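Local coordinates for protein oligopeptide ABC transporter OppAIV (Borrelia burgdorferi B31, PDB 4GL8) that probably binds oligopeptides outside the cell membrane and delivers them to an ABC transporter for import, at residues N286-L300 with R415-G429. Numbering follows the deposited sequence.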
loop_
_atom_site.group_PDB
_atom_site.type_symbol
_atom_site.label_atom_id
_atom_site.label_comp_id
_atom_site.label_asym_id
_atom_site.label_seq_id
_atom_site.Cartn_x
_atom_site.Cartn_y
_atom_site.Cartn_z
ATOM N N ASN A 286 5.199 5.124 -6.738
ATOM C CA ASN A 286 3.770 5.191 -6.992
ATOM C C ASN A 286 2.997 5.245 -5.694
ATOM O O ASN A 286 2.210 4.347 -5.356
ATOM C CB ASN A 286 3.327 4.001 -7.816
ATOM C CG ASN A 286 3.657 4.162 -9.289
ATOM O OD1 ASN A 286 3.889 5.270 -9.773
ATOM N ND2 ASN A 286 3.682 3.050 -10.007
ATOM N N SER A 287 3.170 6.334 -4.983
ATOM C CA SER A 287 2.633 6.437 -3.652
ATOM C C SER A 287 2.319 7.905 -3.398
ATOM O O SER A 287 3.015 8.766 -3.913
ATOM C CB SER A 287 3.679 5.882 -2.692
ATOM O OG SER A 287 3.086 5.502 -1.497
ATOM N N THR A 288 1.240 8.186 -2.670
ATOM C CA THR A 288 0.786 9.536 -2.432
ATOM C C THR A 288 0.714 9.851 -0.949
ATOM O O THR A 288 0.539 8.970 -0.109
ATOM C CB THR A 288 -0.626 9.817 -3.032
ATOM O OG1 THR A 288 -1.626 8.988 -2.430
ATOM C CG2 THR A 288 -0.643 9.625 -4.568
ATOM N N SER A 289 0.799 11.145 -0.656
ATOM C CA SER A 289 0.515 11.688 0.673
ATOM C C SER A 289 -0.739 12.575 0.586
ATOM O O SER A 289 -0.845 13.450 -0.276
ATOM C CB SER A 289 1.716 12.480 1.198
ATOM O OG SER A 289 1.349 13.332 2.294
ATOM N N PHE A 290 -1.721 12.277 1.425
ATOM C CA PHE A 290 -2.900 13.123 1.575
ATOM C C PHE A 290 -3.405 13.050 3.019
ATOM O O PHE A 290 -3.053 12.148 3.732
ATOM C CB PHE A 290 -3.996 12.786 0.555
ATOM C CG PHE A 290 -4.558 11.370 0.641
ATOM C CD1 PHE A 290 -5.574 11.065 1.519
ATOM C CD2 PHE A 290 -4.098 10.379 -0.213
ATOM C CE1 PHE A 290 -6.113 9.778 1.580
ATOM C CE2 PHE A 290 -4.628 9.093 -0.181
ATOM C CZ PHE A 290 -5.640 8.784 0.738
ATOM N N TYR A 291 -4.183 14.041 3.449
ATOM C CA TYR A 291 -4.821 13.991 4.770
ATOM C C TYR A 291 -6.291 13.660 4.578
ATOM O O TYR A 291 -6.984 14.367 3.852
ATOM C CB TYR A 291 -4.631 15.343 5.500
ATOM C CG TYR A 291 -3.364 15.429 6.335
ATOM C CD1 TYR A 291 -2.192 14.804 5.951
ATOM C CD2 TYR A 291 -3.357 16.138 7.532
ATOM C CE1 TYR A 291 -1.051 14.861 6.757
ATOM C CE2 TYR A 291 -2.227 16.223 8.317
ATOM C CZ TYR A 291 -1.075 15.575 7.934
ATOM O OH TYR A 291 0.027 15.680 8.762
ATOM N N SER A 292 -6.761 12.578 5.189
ATOM C CA SER A 292 -8.172 12.221 5.143
ATOM C C SER A 292 -8.979 13.030 6.140
ATOM O O SER A 292 -8.443 13.503 7.171
ATOM C CB SER A 292 -8.369 10.760 5.492
ATOM O OG SER A 292 -7.624 9.888 4.678
ATOM N N LEU A 293 -10.272 13.137 5.827
ATOM C CA LEU A 293 -11.218 13.984 6.541
ATOM C C LEU A 293 -12.465 13.148 6.799
ATOM O O LEU A 293 -13.026 12.587 5.877
ATOM C CB LEU A 293 -11.564 15.236 5.733
ATOM C CG LEU A 293 -10.363 16.063 5.282
ATOM C CD1 LEU A 293 -10.773 17.088 4.248
ATOM C CD2 LEU A 293 -9.638 16.749 6.420
ATOM N N ASN A 294 -12.869 13.041 8.055
ATOM C CA ASN A 294 -14.038 12.289 8.431
ATOM C C ASN A 294 -15.277 13.120 8.116
ATOM O O ASN A 294 -15.562 14.112 8.795
ATOM C CB ASN A 294 -13.976 11.888 9.908
ATOM C CG ASN A 294 -15.047 10.848 10.267
ATOM O OD1 ASN A 294 -16.159 10.874 9.744
ATOM N ND2 ASN A 294 -14.717 9.948 11.172
ATOM N N MET A 295 -16.015 12.702 7.081
ATOM C CA MET A 295 -17.190 13.443 6.618
ATOM C C MET A 295 -18.307 13.454 7.639
ATOM O O MET A 295 -19.224 14.235 7.494
ATOM C CB MET A 295 -17.798 12.831 5.353
ATOM C CG MET A 295 -16.850 12.632 4.200
ATOM S SD MET A 295 -16.253 14.208 3.595
ATOM C CE MET A 295 -15.494 13.656 2.104
ATOM N N LYS A 296 -18.252 12.560 8.623
ATOM C CA LYS A 296 -19.232 12.519 9.702
ATOM C C LYS A 296 -18.824 13.428 10.864
ATOM O O LYS A 296 -19.534 13.471 11.854
ATOM C CB LYS A 296 -19.430 11.091 10.261
ATOM C CG LYS A 296 -19.457 9.934 9.261
ATOM C CD LYS A 296 -20.622 10.014 8.282
ATOM C CE LYS A 296 -21.924 9.621 8.958
ATOM N NZ LYS A 296 -22.994 10.629 8.685
ATOM N N VAL A 297 -17.677 14.099 10.795
ATOM C CA VAL A 297 -17.268 14.985 11.888
ATOM C C VAL A 297 -17.412 16.417 11.448
ATOM O O VAL A 297 -16.793 16.819 10.472
ATOM C CB VAL A 297 -15.814 14.728 12.358
ATOM C CG1 VAL A 297 -15.392 15.779 13.368
ATOM C CG2 VAL A 297 -15.707 13.347 12.970
ATOM N N LYS A 298 -18.219 17.191 12.158
ATOM C CA LYS A 298 -18.428 18.577 11.775
ATOM C C LYS A 298 -17.253 19.458 12.168
ATOM O O LYS A 298 -16.679 19.258 13.232
ATOM C CB LYS A 298 -19.726 19.090 12.379
ATOM C CG LYS A 298 -20.922 18.346 11.813
ATOM C CD LYS A 298 -22.224 18.931 12.284
ATOM C CE LYS A 298 -23.410 18.296 11.575
ATOM N NZ LYS A 298 -23.584 18.820 10.191
ATOM N N PRO A 299 -16.898 20.466 11.331
ATOM C CA PRO A 299 -17.516 20.910 10.091
ATOM C C PRO A 299 -16.849 20.351 8.810
ATOM O O PRO A 299 -16.889 21.003 7.758
ATOM C CB PRO A 299 -17.308 22.420 10.163
ATOM C CG PRO A 299 -15.936 22.547 10.758
ATOM C CD PRO A 299 -15.814 21.389 11.724
ATOM N N LEU A 300 -16.299 19.140 8.884
ATOM C CA LEU A 300 -15.630 18.546 7.739
ATOM C C LEU A 300 -16.632 18.062 6.677
ATOM O O LEU A 300 -16.251 17.778 5.543
ATOM C CB LEU A 300 -14.667 17.439 8.182
ATOM C CG LEU A 300 -13.611 17.858 9.214
ATOM C CD1 LEU A 300 -12.778 16.677 9.686
ATOM C CD2 LEU A 300 -12.694 18.907 8.600
ATOM N N ARG A 415 -7.862 4.443 10.837
ATOM C CA ARG A 415 -8.221 4.768 9.465
ATOM C C ARG A 415 -9.400 3.904 8.983
ATOM O O ARG A 415 -10.408 4.417 8.476
ATOM C CB ARG A 415 -6.994 4.626 8.549
ATOM C CG ARG A 415 -6.222 5.923 8.432
ATOM C CD ARG A 415 -5.095 5.878 7.423
ATOM N NE ARG A 415 -5.527 5.711 6.034
ATOM C CZ ARG A 415 -4.685 5.693 5.011
ATOM N NH1 ARG A 415 -3.392 5.855 5.234
ATOM N NH2 ARG A 415 -5.124 5.532 3.769
ATOM N N VAL A 416 -9.261 2.601 9.202
ATOM C CA VAL A 416 -10.234 1.622 8.772
ATOM C C VAL A 416 -11.604 1.781 9.444
ATOM O O VAL A 416 -12.604 1.571 8.807
ATOM C CB VAL A 416 -9.667 0.205 8.981
ATOM C CG1 VAL A 416 -10.753 -0.857 8.968
ATOM C CG2 VAL A 416 -8.619 -0.068 7.921
ATOM N N ASN A 417 -11.640 2.177 10.708
ATOM C CA ASN A 417 -12.905 2.236 11.466
ATOM C C ASN A 417 -13.447 3.657 11.565
ATOM O O ASN A 417 -14.485 3.879 12.129
ATOM C CB ASN A 417 -12.696 1.651 12.876
ATOM C CG ASN A 417 -12.365 0.177 12.839
ATOM O OD1 ASN A 417 -11.323 -0.284 13.331
ATOM N ND2 ASN A 417 -13.228 -0.564 12.212
ATOM N N GLY A 418 -12.730 4.616 10.996
ATOM C CA GLY A 418 -13.200 5.994 10.971
ATOM C C GLY A 418 -12.999 6.712 12.291
ATOM O O GLY A 418 -13.658 7.720 12.553
ATOM N N ASN A 419 -12.073 6.211 13.112
ATOM C CA ASN A 419 -11.892 6.739 14.462
ATOM C C ASN A 419 -10.867 7.866 14.403
ATOM O O ASN A 419 -9.704 7.717 14.807
ATOM C CB ASN A 419 -11.465 5.653 15.432
ATOM C CG ASN A 419 -11.384 6.167 16.849
ATOM O OD1 ASN A 419 -12.156 7.064 17.233
ATOM N ND2 ASN A 419 -10.454 5.621 17.637
ATOM N N TYR A 420 -11.323 8.976 13.841
ATOM C CA TYR A 420 -10.511 10.150 13.630
ATOM C C TYR A 420 -11.372 11.304 13.163
ATOM O O TYR A 420 -12.547 11.132 12.812
ATOM C CB TYR A 420 -9.395 9.885 12.611
ATOM C CG TYR A 420 -9.835 9.602 11.184
ATOM C CD1 TYR A 420 -10.138 10.651 10.281
ATOM C CD2 TYR A 420 -9.937 8.295 10.720
ATOM C CE1 TYR A 420 -10.526 10.374 8.972
ATOM C CE2 TYR A 420 -10.333 8.015 9.420
ATOM C CZ TYR A 420 -10.609 9.052 8.551
ATOM O OH TYR A 420 -10.963 8.755 7.262
ATOM N N GLU A 421 -10.768 12.485 13.185
ATOM C CA GLU A 421 -11.379 13.697 12.717
ATOM C C GLU A 421 -10.608 14.084 11.458
ATOM O O GLU A 421 -11.156 14.022 10.365
ATOM C CB GLU A 421 -11.336 14.746 13.843
ATOM C CG GLU A 421 -12.191 14.313 15.054
ATOM C CD GLU A 421 -12.274 15.350 16.182
ATOM O OE1 GLU A 421 -11.340 16.139 16.345
ATOM O OE2 GLU A 421 -13.263 15.357 16.932
ATOM N N ILE A 422 -9.336 14.438 11.618
ATOM C CA ILE A 422 -8.386 14.549 10.500
ATOM C C ILE A 422 -7.267 13.509 10.755
ATOM O O ILE A 422 -6.827 13.318 11.892
ATOM C CB ILE A 422 -7.802 15.975 10.412
ATOM C CG1 ILE A 422 -8.928 16.984 10.179
ATOM C CG2 ILE A 422 -6.763 16.097 9.311
ATOM C CD1 ILE A 422 -8.467 18.419 10.177
ATOM N N ILE A 423 -6.822 12.821 9.728
ATOM C CA ILE A 423 -5.752 11.861 9.923
ATOM C C ILE A 423 -4.805 11.855 8.736
ATOM O O ILE A 423 -5.240 11.751 7.569
ATOM C CB ILE A 423 -6.325 10.453 10.190
ATOM C CG1 ILE A 423 -5.258 9.500 10.705
ATOM C CG2 ILE A 423 -7.010 9.873 8.940
ATOM C CD1 ILE A 423 -5.856 8.278 11.369
ATOM N N ARG A 424 -3.501 11.982 9.033
ATOM C CA ARG A 424 -2.487 11.800 8.008
ATOM C C ARG A 424 -2.708 10.483 7.305
ATOM O O ARG A 424 -2.948 9.463 7.930
ATOM C CB ARG A 424 -1.068 11.854 8.598
ATOM C CG ARG A 424 0.004 11.501 7.592
ATOM C CD ARG A 424 0.445 10.056 7.660
ATOM N NE ARG A 424 0.802 9.597 6.334
ATOM C CZ ARG A 424 1.289 8.389 6.048
ATOM N NH1 ARG A 424 1.497 7.471 6.999
ATOM N NH2 ARG A 424 1.550 8.092 4.783
ATOM N N SER A 425 -2.594 10.497 5.995
ATOM C CA SER A 425 -3.036 9.354 5.229
ATOM C C SER A 425 -2.189 9.250 3.970
ATOM O O SER A 425 -1.069 9.735 3.939
ATOM C CB SER A 425 -4.546 9.537 4.969
ATOM O OG SER A 425 -5.129 8.427 4.365
ATOM N N GLY A 426 -2.735 8.677 2.907
ATOM C CA GLY A 426 -1.958 8.373 1.724
ATOM C C GLY A 426 -2.061 6.899 1.387
ATOM O O GLY A 426 -2.604 6.107 2.167
ATOM N N TRP A 427 -1.498 6.543 0.235
ATOM C CA TRP A 427 -1.762 5.271 -0.360
ATOM C C TRP A 427 -0.596 4.911 -1.211
ATOM O O TRP A 427 -0.083 5.727 -1.936
ATOM C CB TRP A 427 -3.005 5.356 -1.227
ATOM C CG TRP A 427 -3.547 4.053 -1.686
ATOM C CD1 TRP A 427 -3.598 3.592 -2.978
ATOM C CD2 TRP A 427 -4.152 3.040 -0.875
ATOM N NE1 TRP A 427 -4.189 2.357 -3.016
ATOM C CE2 TRP A 427 -4.551 2.001 -1.737
ATOM C CE3 TRP A 427 -4.417 2.928 0.491
ATOM C CZ2 TRP A 427 -5.208 0.849 -1.274
ATOM C CZ3 TRP A 427 -5.047 1.775 0.964
ATOM C CH2 TRP A 427 -5.436 0.756 0.086
ATOM N N SER A 428 -0.180 3.676 -1.087
ATOM C CA SER A 428 0.811 3.120 -1.957
ATOM C C SER A 428 0.075 2.199 -2.923
ATOM O O SER A 428 -0.696 1.324 -2.496
ATOM C CB SER A 428 1.879 2.394 -1.121
ATOM O OG SER A 428 2.253 1.189 -1.733
ATOM N N GLY A 429 0.282 2.435 -4.216
ATOM C CA GLY A 429 -0.322 1.667 -5.300
ATOM C C GLY A 429 -0.073 0.176 -5.185
ATOM O O GLY A 429 1.042 -0.268 -4.876
HETATM O O HOH W 1 3.434 1.105 -5.575
HETATM O O HOH W 2 2.147 8.764 2.201
#
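Antiparallel strands 287-293 and 422-428 form a strand pair bordering the peptide site of this family 5 solute-binding protein, and the second runs up to the bound peptide. They pair regularly at one end: S292 N gives to I423 O at 2.9 Å and I423 N returns to S292 O at 3.1 Å. Midway along, F290 CG sits between its backbone N and carbonyl carbon (chi1 61°), which lays one ring face over G426, whose CA is 3.7 Å from the ring centroid in a CH-pi contact. G426 O is gripped end-on by NH1 and NH2 of R415, and R415 NH2 also reaches F448 O. On the other face of the strand pair, beside helix 380-397, the Y291 ring packs over R424 CA, while its CD2 meets I422 CG2. R424 NH1 bonds the peptide backbone, and so does the backbone of S428. Beyond the strands, N294 ties down the link between helix 408-417 and strand 422-428: its backbone N bonds E421 O, its ND2 gives to Y420 O at 3.0 Å, an oxygen lying 23° out of the N294 amide plane, and its OD1 accepts from K296 N at 2.9 Å, closing an Asx turn.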